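PDB 3K2G: resiniferatoxin-binding, phosphotriesterase-related protein from Rhodobacter sphaeroides 2.4.1, which holds two zinc ions in a TIM barrel of the phosphotriesterase family and probably hydrolyses phosphoric esters. Local coordinates for residues L148-V158 against K190-R201; L85-A96 against K117-V127. All blocks are in the same frame, centred on the assembly; numbering follows the deposited sequence.

Overall arrangement
Residues 148-158 against 190-201 (interaction 1) and 85-96 against 117-127 (interaction 2) are two helix pairs on the outside of the TIM barrel, each partly buried and each running in broadly the same direction, crossing at -47° and -45°. They follow one design, an apolar inner side over the strands and charges on the outer side, but share no element: their centres lie 31 Å apart and their nearest atoms about 14 Å. In interaction 1 the segment axes approach to 7.4 Å over alanines and a glycine, with two aspartate-arginine bridges outside. Interaction 2, with 9.5 Å between axes, interleaves larger branched side chains and gathers its charges round one arginine, with no hydrogen bond crossing between its helices.

Interaction 1 (L148-V158 against K190-R201); sequences LSADDIADEIV and KSLRGAARAQVR
The guanidinium of Arg201 has Val158 CG2 and Ala154 O over one face, Val158 CG2 3.7 Å from Arg201 CZ and offset toward the rim, and Asp155 at its edge. NH1 and NH2 both turn end-on to a single oxygen, Asp155 OD1, which lies in the guanidinium plane although the carboxylate stands nearly perpendicular to it, at 83°. A bend at chi3 (62°) swings the arginine back over Val158. At Arg197, Ala150 CB covers one face and Asp151 OD1 meets NH1 at 2.9 Å, reached from well above the carboxylate plane. A water linked to Asp151 OD1 bonds weakly to Arg201 NH1.

Beneath these bridges two outer helices of the TIM barrel pack very closely, as Gly194 and the alanines permit: Gly194 CA is 3.2 Å from Ala150 O. Ala150 and Ala154 act as knobs, the second among Gly194, Arg197, Ala198 and Arg201. Deeper in, Ile157 CG2 lies 3.5 Å from Ala198 CB. At the other end Lys190 NZ donates to Leu148 O at 2.8 Å, just ahead of the capping box of Ser149 and Asp152, and also bonds to Ala145 O.

Glu5 and Glu227 give Arg201 and Arg197 second carboxylate partners. On the inner side Ile157 and Ala198 rest on Ile175 of strand 175-178, and Ala195 on Ile178, while helix 217-226 packs against Leu192 and Arg193 of helix 186-202.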
loop_
_atom_site.group_PDB
_atom_site.type_symbol
_atom_site.label_atom_id
_atom_site.label_comp_id
_atom_site.label_asym_id
_atom_site.label_seq_id
_atom_site.Cartn_x
_atom_site.Cartn_y
_atom_site.Cartn_z
ATOM N N LEU B 148 16.608 -0.591 -45.300
ATOM C CA LEU B 148 15.152 -0.664 -45.411
ATOM C C LEU B 148 14.443 0.512 -44.752
ATOM O O LEU B 148 14.834 0.963 -43.677
ATOM C CB LEU B 148 14.644 -1.955 -44.772
ATOM C CG LEU B 148 15.278 -3.277 -45.198
ATOM C CD1 LEU B 148 14.653 -4.416 -44.394
ATOM C CD2 LEU B 148 15.072 -3.493 -46.688
ATOM N N SER B 149 13.392 1.006 -45.401
ATOM C CA SER B 149 12.610 2.109 -44.853
ATOM C C SER B 149 11.465 1.469 -44.080
ATOM O O SER B 149 11.290 0.251 -44.124
ATOM C CB SER B 149 12.031 2.977 -45.971
ATOM O OG SER B 149 11.026 2.276 -46.689
ATOM N N ALA B 150 10.684 2.280 -43.377
ATOM C CA ALA B 150 9.557 1.739 -42.629
ATOM C C ALA B 150 8.594 1.060 -43.604
ATOM O O ALA B 150 8.054 -0.009 -43.317
ATOM C CB ALA B 150 8.845 2.850 -41.862
ATOM N N ASP B 151 8.396 1.670 -44.769
ATOM C CA ASP B 151 7.495 1.086 -45.754
ATOM C C ASP B 151 8.049 -0.196 -46.370
ATOM O O ASP B 151 7.289 -1.117 -46.676
ATOM C CB ASP B 151 7.156 2.104 -46.850
ATOM C CG ASP B 151 6.260 3.226 -46.346
ATOM O OD1 ASP B 151 5.294 2.934 -45.607
ATOM O OD2 ASP B 151 6.512 4.399 -46.695
ATOM N N ASP B 152 9.366 -0.269 -46.543
ATOM C CA ASP B 152 9.978 -1.471 -47.111
ATOM C C ASP B 152 9.773 -2.631 -46.135
ATOM O O ASP B 152 9.541 -3.769 -46.540
ATOM C CB ASP B 152 11.477 -1.255 -47.356
ATOM C CG ASP B 152 11.756 -0.135 -48.345
ATOM O OD1 ASP B 152 11.132 -0.122 -49.428
ATOM O OD2 ASP B 152 12.605 0.730 -48.042
ATOM N N ILE B 153 9.854 -2.330 -44.845
ATOM C CA ILE B 153 9.657 -3.341 -43.814
ATOM C C ILE B 153 8.204 -3.803 -43.852
ATOM O O ILE B 153 7.916 -4.993 -43.726
ATOM C CB ILE B 153 9.996 -2.779 -42.417
ATOM C CG1 ILE B 153 11.508 -2.557 -42.320
ATOM C CG2 ILE B 153 9.516 -3.738 -41.324
ATOM C CD1 ILE B 153 11.964 -1.881 -41.051
ATOM N N ALA B 154 7.292 -2.853 -44.032
ATOM C CA ALA B 154 5.872 -3.182 -44.109
ATOM C C ALA B 154 5.656 -4.075 -45.328
ATOM O O ALA B 154 4.929 -5.065 -45.261
ATOM C CB ALA B 154 5.040 -1.910 -44.226
ATOM N N ASP B 155 6.303 -3.727 -46.441
ATOM C CA ASP B 155 6.178 -4.515 -47.664
ATOM C C ASP B 155 6.640 -5.961 -47.446
ATOM O O ASP B 155 6.012 -6.900 -47.937
ATOM C CB ASP B 155 6.987 -3.885 -48.812
ATOM C CG ASP B 155 6.406 -2.562 -49.289
ATOM O OD1 ASP B 155 5.197 -2.330 -49.090
ATOM O OD2 ASP B 155 7.158 -1.757 -49.882
ATOM N N GLU B 156 7.731 -6.146 -46.707
ATOM C CA GLU B 156 8.236 -7.496 -46.456
ATOM C C GLU B 156 7.210 -8.308 -45.692
ATOM O O GLU B 156 6.974 -9.476 -45.999
ATOM C CB GLU B 156 9.540 -7.465 -45.644
ATOM C CG GLU B 156 10.654 -6.645 -46.278
ATOM C CD GLU B 156 11.979 -6.768 -45.542
ATOM O OE1 GLU B 156 11.981 -6.776 -44.289
ATOM O OE2 GLU B 156 13.023 -6.846 -46.224
ATOM N N ILE B 157 6.611 -7.680 -44.684
ATOM C CA ILE B 157 5.614 -8.339 -43.851
ATOM C C ILE B 157 4.357 -8.691 -44.645
ATOM O O ILE B 157 3.782 -9.770 -44.478
ATOM C CB ILE B 157 5.249 -7.450 -42.635
ATOM C CG1 ILE B 157 6.467 -7.326 -41.714
ATOM C CG2 ILE B 157 4.066 -8.045 -41.877
ATOM C CD1 ILE B 157 6.296 -6.350 -40.568
ATOM N N VAL B 158 3.933 -7.780 -45.512
ATOM C CA VAL B 158 2.747 -8.016 -46.334
ATOM C C VAL B 158 2.978 -9.214 -47.258
ATOM O O VAL B 158 2.075 -10.019 -47.486
ATOM C CB VAL B 158 2.414 -6.780 -47.202
ATOM C CG1 VAL B 158 1.301 -7.114 -48.192
ATOM C CG2 VAL B 158 2.003 -5.621 -46.318
ATOM N N LYS B 190 11.511 2.760 -36.375
ATOM C CA LYS B 190 11.235 2.567 -37.796
ATOM C C LYS B 190 10.644 1.177 -37.979
ATOM O O LYS B 190 9.688 0.983 -38.727
ATOM C CB LYS B 190 12.523 2.673 -38.614
ATOM C CG LYS B 190 12.315 2.530 -40.122
ATOM C CD LYS B 190 13.644 2.430 -40.858
ATOM C CE LYS B 190 14.389 1.162 -40.470
ATOM N NZ LYS B 190 15.754 1.104 -41.052
ATOM N N SER B 191 11.236 0.209 -37.291
ATOM C CA SER B 191 10.776 -1.166 -37.354
ATOM C C SER B 191 9.317 -1.253 -36.910
ATOM O O SER B 191 8.489 -1.867 -37.584
ATOM C CB SER B 191 11.643 -2.043 -36.447
ATOM O OG SER B 191 11.102 -3.344 -36.323
ATOM N N LEU B 192 9.010 -0.634 -35.774
ATOM C CA LEU B 192 7.654 -0.651 -35.235
ATOM C C LEU B 192 6.654 0.066 -36.136
ATOM O O LEU B 192 5.511 -0.366 -36.261
ATOM C CB LEU B 192 7.626 -0.028 -33.837
ATOM C CG LEU B 192 6.260 -0.073 -33.136
ATOM C CD1 LEU B 192 5.785 -1.514 -33.035
ATOM C CD2 LEU B 192 6.357 0.557 -31.756
ATOM N N ARG B 193 7.079 1.167 -36.751
ATOM C CA ARG B 193 6.204 1.914 -37.649
ATOM C C ARG B 193 5.870 1.060 -38.869
ATOM O O ARG B 193 4.726 1.033 -39.323
ATOM C CB ARG B 193 6.867 3.224 -38.090
ATOM C CG ARG B 193 6.992 4.265 -36.983
ATOM C CD ARG B 193 7.523 5.589 -37.522
ATOM N NE ARG B 193 7.593 6.631 -36.498
ATOM C CZ ARG B 193 6.536 7.186 -35.910
ATOM N NH1 ARG B 193 5.310 6.807 -36.237
ATOM N NH2 ARG B 193 6.705 8.122 -34.987
ATOM N N GLY B 194 6.868 0.352 -39.388
ATOM C CA GLY B 194 6.640 -0.504 -40.539
ATOM C C GLY B 194 5.707 -1.644 -40.167
ATOM O O GLY B 194 4.868 -2.071 -40.965
ATOM N N ALA B 195 5.849 -2.140 -38.942
ATOM C CA ALA B 195 5.003 -3.225 -38.472
ATOM C C ALA B 195 3.556 -2.747 -38.330
ATOM O O ALA B 195 2.625 -3.456 -38.706
ATOM C CB ALA B 195 5.518 -3.751 -37.137
ATOM N N ALA B 196 3.369 -1.544 -37.791
ATOM C CA ALA B 196 2.028 -1.001 -37.611
ATOM C C ALA B 196 1.371 -0.761 -38.966
ATOM O O ALA B 196 0.175 -0.987 -39.129
ATOM C CB ALA B 196 2.082 0.297 -36.817
ATOM N N ARG B 197 2.152 -0.303 -39.938
ATOM C CA ARG B 197 1.605 -0.069 -41.266
ATOM C C ARG B 197 1.217 -1.409 -41.863
ATOM O O ARG B 197 0.231 -1.517 -42.591
ATOM C CB ARG B 197 2.624 0.661 -42.148
ATOM C CG ARG B 197 2.892 2.074 -41.652
ATOM C CD ARG B 197 3.910 2.833 -42.493
ATOM N NE ARG B 197 4.295 4.081 -41.837
ATOM C CZ ARG B 197 5.279 4.876 -42.249
ATOM N NH1 ARG B 197 5.985 4.557 -43.325
ATOM N NH2 ARG B 197 5.570 5.985 -41.575
ATOM N N ALA B 198 1.985 -2.444 -41.538
ATOM C CA ALA B 198 1.686 -3.779 -42.039
ATOM C C ALA B 198 0.422 -4.278 -41.359
ATOM O O ALA B 198 -0.337 -5.057 -41.937
ATOM C CB ALA B 198 2.848 -4.730 -41.757
ATOM N N GLN B 199 0.190 -3.826 -40.129
ATOM C CA GLN B 199 -0.999 -4.244 -39.399
ATOM C C GLN B 199 -2.228 -3.691 -40.121
ATOM O O GLN B 199 -3.232 -4.387 -40.286
ATOM C CB GLN B 199 -0.942 -3.731 -37.958
ATOM C CG GLN B 199 -1.895 -4.419 -36.980
ATOM C CD GLN B 199 -3.355 -4.079 -37.226
ATOM O OE1 GLN B 199 -3.715 -2.908 -37.350
ATOM N NE2 GLN B 199 -4.207 -5.106 -37.280
ATOM N N VAL B 200 -2.145 -2.438 -40.556
ATOM C CA VAL B 200 -3.258 -1.811 -41.265
ATOM C C VAL B 200 -3.487 -2.489 -42.617
ATOM O O VAL B 200 -4.621 -2.804 -42.986
ATOM C CB VAL B 200 -2.995 -0.302 -41.503
ATOM C CG1 VAL B 200 -4.133 0.312 -42.323
ATOM C CG2 VAL B 200 -2.867 0.422 -40.167
ATOM N N ARG B 201 -2.404 -2.727 -43.349
ATOM C CA ARG B 201 -2.509 -3.347 -44.667
ATOM C C ARG B 201 -2.951 -4.813 -44.680
ATOM O O ARG B 201 -3.792 -5.192 -45.494
ATOM C CB ARG B 201 -1.182 -3.179 -45.417
ATOM C CG ARG B 201 -0.825 -1.718 -45.681
ATOM C CD ARG B 201 0.638 -1.532 -46.080
ATOM N NE ARG B 201 0.985 -2.212 -47.327
ATOM C CZ ARG B 201 2.218 -2.274 -47.822
ATOM N NH1 ARG B 201 3.222 -1.695 -47.173
ATOM N NH2 ARG B 201 2.451 -2.917 -48.960
HETATM O O HOH W 1 3.472 0.865 -45.915
#

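Interaction 2 (L85-A96 against K117-V127); sequences LDLAIAEVKQFA and KLRRISAETGV
Leu85 and Ile89 of helix 85-97 reach across to Arg120 and Ile121 of helix 115-125, and the two branches of Leu85 divide the work. CD2 lies against the arginine, 3.2 Å from Arg120 NH1, with CG over one face of the guanidinium; CD1 turns inward to Ile121 CD1 at 3.5 Å, a tight carbon pair. Chi1 of Leu85, with CG opposite the backbone N, carries the fork over to helix 115-125, and chi2 (51°) parts the two methyls.

Ile89 is a knob among Arg120, Ile121, Glu124 and Thr125. The side chains of Ile89 and Glu124 cross at about a right angle, Ile89 CD1 ending 3.3 Å from Glu124 OE1. Ile121 answers as a knob among Leu85, Ala88, Ile89 and Val92, so the two isoleucines interlock as knobs-into-holes. Farther along, Val127 CG2 touches both Val92 CG1 and, at 3.6 Å, Ala96 CB. In Thr125 chi1 of 65° turns OG1 to Ile121 O, to which it donates, and puts the methyl against Ile89 and Val92; OG1 also accepts from Val127 N in an ST turn, where the chain leaves the helix through Gly126. On the inner side Val92 and Val127 both touch Ile103 of strand 102-105, which lies between the two helices in the chain, an alpha-beta-alpha step of the TIM barrel.

Charge closes the outer side. Arg120 NH2 meets Asp86 OD1 at 2.8 Å, the two planes 72° apart, and Arg120 NE donates to Glu124 OE2 at 2.8 Å within its own helix. One guanidinium thus serves two acids, whose like charges it probably screens, and the bond to Glu124 helps to fix its rotation above Leu85. The chemistry implies a contact closed by branched apolar packing, with a single salt bridge spanning it at the surface.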
loop_
_atom_site.group_PDB
_atom_site.type_symbol
_atom_site.label_atom_id
_atom_site.label_comp_id
_atom_site.label_asym_id
_atom_site.label_seq_id
_atom_site.Cartn_x
_atom_site.Cartn_y
_atom_site.Cartn_z
ATOM N N LEU B 85 15.483 -29.929 -32.563
ATOM C CA LEU B 85 14.121 -30.105 -33.039
ATOM C C LEU B 85 13.394 -31.284 -32.407
ATOM O O LEU B 85 12.199 -31.200 -32.110
ATOM C CB LEU B 85 14.125 -30.247 -34.561
ATOM C CG LEU B 85 12.831 -29.895 -35.294
ATOM C CD1 LEU B 85 12.335 -28.523 -34.861
ATOM C CD2 LEU B 85 13.094 -29.916 -36.790
ATOM N N ASP B 86 14.104 -32.388 -32.200
ATOM C CA ASP B 86 13.474 -33.557 -31.603
ATOM C C ASP B 86 13.038 -33.296 -30.164
ATOM O O ASP B 86 11.998 -33.787 -29.729
ATOM C CB ASP B 86 14.422 -34.757 -31.667
ATOM C CG ASP B 86 14.564 -35.301 -33.071
ATOM O OD1 ASP B 86 13.573 -35.850 -33.595
ATOM O OD2 ASP B 86 15.659 -35.171 -33.656
ATOM N N LEU B 87 13.831 -32.522 -29.434
ATOM C CA LEU B 87 13.503 -32.187 -28.048
ATOM C C LEU B 87 12.301 -31.243 -28.031
ATOM O O LEU B 87 11.402 -31.370 -27.192
ATOM C CB LEU B 87 14.702 -31.518 -27.361
ATOM C CG LEU B 87 14.493 -31.066 -25.908
ATOM C CD1 LEU B 87 14.062 -32.246 -25.056
ATOM C CD2 LEU B 87 15.772 -30.457 -25.365
ATOM N N ALA B 88 12.297 -30.294 -28.963
ATOM C CA ALA B 88 11.199 -29.342 -29.076
ATOM C C ALA B 88 9.907 -30.131 -29.258
ATOM O O ALA B 88 8.907 -29.872 -28.590
ATOM C CB ALA B 88 11.424 -28.419 -30.270
ATOM N N ILE B 89 9.942 -31.109 -30.157
ATOM C CA ILE B 89 8.774 -31.937 -30.421
ATOM C C ILE B 89 8.314 -32.682 -29.173
ATOM O O ILE B 89 7.119 -32.753 -28.899
ATOM C CB ILE B 89 9.060 -32.956 -31.554
ATOM C CG1 ILE B 89 9.143 -32.218 -32.891
ATOM C CG2 ILE B 89 7.975 -34.029 -31.589
ATOM C CD1 ILE B 89 9.679 -33.057 -34.030
ATOM N N ALA B 90 9.255 -33.245 -28.418
ATOM C CA ALA B 90 8.891 -33.973 -27.206
ATOM C C ALA B 90 8.333 -33.018 -26.151
ATOM O O ALA B 90 7.344 -33.320 -25.478
ATOM C CB ALA B 90 10.104 -34.716 -26.645
ATOM N N GLU B 91 8.976 -31.863 -26.013
ATOM C CA GLU B 91 8.550 -30.871 -25.034
ATOM C C GLU B 91 7.167 -30.319 -25.373
ATOM O O GLU B 91 6.367 -30.057 -24.480
ATOM C CB GLU B 91 9.572 -29.739 -24.970
ATOM C CG GLU B 91 10.918 -30.131 -24.349
ATOM C CD GLU B 91 10.875 -30.206 -22.825
ATOM O OE1 GLU B 91 10.102 -29.438 -22.207
ATOM O OE2 GLU B 91 11.625 -31.016 -22.241
ATOM N N VAL B 92 6.890 -30.146 -26.665
ATOM C CA VAL B 92 5.595 -29.636 -27.098
ATOM C C VAL B 92 4.509 -30.692 -26.892
ATOM O O VAL B 92 3.359 -30.366 -26.590
ATOM C CB VAL B 92 5.635 -29.196 -28.586
ATOM C CG1 VAL B 92 4.225 -28.914 -29.099
ATOM C CG2 VAL B 92 6.494 -27.949 -28.724
ATOM N N LYS B 93 4.868 -31.961 -27.045
ATOM C CA LYS B 93 3.890 -33.017 -26.846
ATOM C C LYS B 93 3.346 -32.995 -25.421
ATOM O O LYS B 93 2.241 -33.475 -25.168
ATOM C CB LYS B 93 4.499 -34.383 -27.155
ATOM C CG LYS B 93 4.707 -34.643 -28.640
ATOM C CD LYS B 93 5.251 -36.046 -28.866
ATOM C CE LYS B 93 5.488 -36.321 -30.342
ATOM N NZ LYS B 93 6.032 -37.690 -30.575
ATOM N N GLN B 94 4.113 -32.437 -24.485
ATOM C CA GLN B 94 3.658 -32.351 -23.099
ATOM C C GLN B 94 2.470 -31.395 -23.001
ATOM O O GLN B 94 1.523 -31.630 -22.241
ATOM C CB GLN B 94 4.778 -31.847 -22.195
ATOM C CG GLN B 94 5.876 -32.843 -21.935
ATOM C CD GLN B 94 6.943 -32.269 -21.029
ATOM O OE1 GLN B 94 6.631 -31.647 -20.009
ATOM N NE2 GLN B 94 8.207 -32.471 -21.391
ATOM N N PHE B 95 2.540 -30.310 -23.766
ATOM C CA PHE B 95 1.476 -29.309 -23.795
ATOM C C PHE B 95 0.227 -29.952 -24.382
ATOM O O PHE B 95 -0.864 -29.833 -23.828
ATOM C CB PHE B 95 1.908 -28.119 -24.655
ATOM C CG PHE B 95 0.838 -27.078 -24.853
ATOM C CD1 PHE B 95 0.176 -26.516 -23.765
ATOM C CD2 PHE B 95 0.530 -26.622 -26.132
ATOM C CE1 PHE B 95 -0.771 -25.510 -23.946
ATOM C CE2 PHE B 95 -0.416 -25.615 -26.329
ATOM C CZ PHE B 95 -1.068 -25.056 -25.232
ATOM N N ALA B 96 0.400 -30.639 -25.505
ATOM C CA ALA B 96 -0.716 -31.313 -26.156
ATOM C C ALA B 96 -1.275 -32.364 -25.198
ATOM O O ALA B 96 -2.485 -32.590 -25.140
ATOM C CB ALA B 96 -0.247 -31.974 -27.446
ATOM N N LYS B 117 11.061 -25.907 -39.902
ATOM C CA LYS B 117 11.098 -26.555 -38.597
ATOM C C LYS B 117 9.721 -26.544 -37.944
ATOM O O LYS B 117 9.256 -27.568 -37.441
ATOM C CB LYS B 117 12.098 -25.847 -37.682
ATOM C CG LYS B 117 13.546 -25.855 -38.163
ATOM C CD LYS B 117 14.450 -25.252 -37.085
ATOM C CE LYS B 117 15.891 -25.075 -37.540
ATOM N NZ LYS B 117 16.585 -26.371 -37.776
ATOM N N LEU B 118 9.071 -25.382 -37.956
ATOM C CA LEU B 118 7.742 -25.247 -37.369
ATOM C C LEU B 118 6.766 -26.274 -37.942
ATOM O O LEU B 118 5.989 -26.879 -37.207
ATOM C CB LEU B 118 7.192 -23.829 -37.597
ATOM C CG LEU B 118 7.909 -22.667 -36.902
ATOM C CD1 LEU B 118 7.088 -21.396 -37.054
ATOM C CD2 LEU B 118 8.106 -22.992 -35.424
ATOM N N ARG B 119 6.809 -26.472 -39.257
ATOM C CA ARG B 119 5.920 -27.435 -39.896
ATOM C C ARG B 119 6.198 -28.865 -39.438
ATOM O O ARG B 119 5.273 -29.661 -39.253
ATOM C CB ARG B 119 6.033 -27.323 -41.420
ATOM C CG ARG B 119 5.222 -26.165 -41.994
ATOM C CD ARG B 119 5.444 -25.976 -43.486
ATOM N NE ARG B 119 4.419 -25.109 -44.067
ATOM C CZ ARG B 119 4.386 -24.724 -45.340
ATOM N NH1 ARG B 119 5.329 -25.123 -46.184
ATOM N NH2 ARG B 119 3.398 -23.950 -45.774
ATOM N N ARG B 120 7.468 -29.198 -39.245
ATOM C CA ARG B 120 7.799 -30.540 -38.789
ATOM C C ARG B 120 7.265 -30.701 -37.369
ATOM O O ARG B 120 6.734 -31.753 -37.008
ATOM C CB ARG B 120 9.313 -30.767 -38.811
ATOM C CG ARG B 120 9.726 -32.111 -38.233
ATOM C CD ARG B 120 11.232 -32.285 -38.209
ATOM N NE ARG B 120 11.619 -33.360 -37.297
ATOM C CZ ARG B 120 12.870 -33.634 -36.942
ATOM N NH1 ARG B 120 13.877 -32.916 -37.421
ATOM N NH2 ARG B 120 13.113 -34.621 -36.090
ATOM N N ILE B 121 7.392 -29.648 -36.569
ATOM C CA ILE B 121 6.910 -29.694 -35.194
ATOM C C ILE B 121 5.391 -29.854 -35.157
ATOM O O ILE B 121 4.866 -30.693 -34.425
ATOM C CB ILE B 121 7.316 -28.422 -34.420
ATOM C CG1 ILE B 121 8.844 -28.327 -34.365
ATOM C CG2 ILE B 121 6.723 -28.454 -33.022
ATOM C CD1 ILE B 121 9.367 -27.078 -33.700
ATOM N N SER B 122 4.686 -29.056 -35.953
ATOM C CA SER B 122 3.231 -29.142 -35.989
ATOM C C SER B 122 2.811 -30.506 -36.525
ATOM O O SER B 122 1.855 -31.106 -36.038
ATOM C CB SER B 122 2.642 -28.038 -36.873
ATOM O OG SER B 122 2.982 -28.231 -38.234
ATOM N N ALA B 123 3.536 -30.997 -37.524
ATOM C CA ALA B 123 3.216 -32.292 -38.113
ATOM C C ALA B 123 3.374 -33.444 -37.121
ATOM O O ALA B 123 2.487 -34.286 -36.998
ATOM C CB ALA B 123 4.085 -32.538 -39.343
ATOM N N GLU B 124 4.492 -33.472 -36.402
ATOM C CA GLU B 124 4.745 -34.550 -35.447
ATOM C C GLU B 124 4.053 -34.439 -34.092
ATOM O O GLU B 124 3.895 -35.443 -33.400
ATOM C CB GLU B 124 6.249 -34.711 -35.225
ATOM C CG GLU B 124 7.005 -35.181 -36.455
ATOM C CD GLU B 124 8.479 -35.385 -36.180
ATOM O OE1 GLU B 124 8.803 -36.002 -35.147
ATOM O OE2 GLU B 124 9.311 -34.937 -36.998
ATOM N N THR B 125 3.632 -33.237 -33.709
ATOM C CA THR B 125 2.977 -33.060 -32.415
ATOM C C THR B 125 1.463 -32.961 -32.527
ATOM O O THR B 125 0.746 -33.257 -31.573
ATOM C CB THR B 125 3.466 -31.793 -31.707
ATOM O OG1 THR B 125 3.064 -30.646 -32.464
ATOM C CG2 THR B 125 4.980 -31.810 -31.575
ATOM N N GLY B 126 0.979 -32.544 -33.694
ATOM C CA GLY B 126 -0.451 -32.405 -33.885
ATOM C C GLY B 126 -0.933 -31.077 -33.337
ATOM O O GLY B 126 -2.126 -30.790 -33.329
ATOM N N VAL B 127 0.010 -30.267 -32.869
ATOM C CA VAL B 127 -0.299 -28.957 -32.316
ATOM C C VAL B 127 -0.193 -27.909 -33.422
ATOM O O VAL B 127 0.781 -27.880 -34.168
ATOM C CB VAL B 127 0.680 -28.605 -31.163
ATOM C CG1 VAL B 127 0.495 -27.150 -30.739
ATOM C CG2 VAL B 127 0.441 -29.540 -29.980
#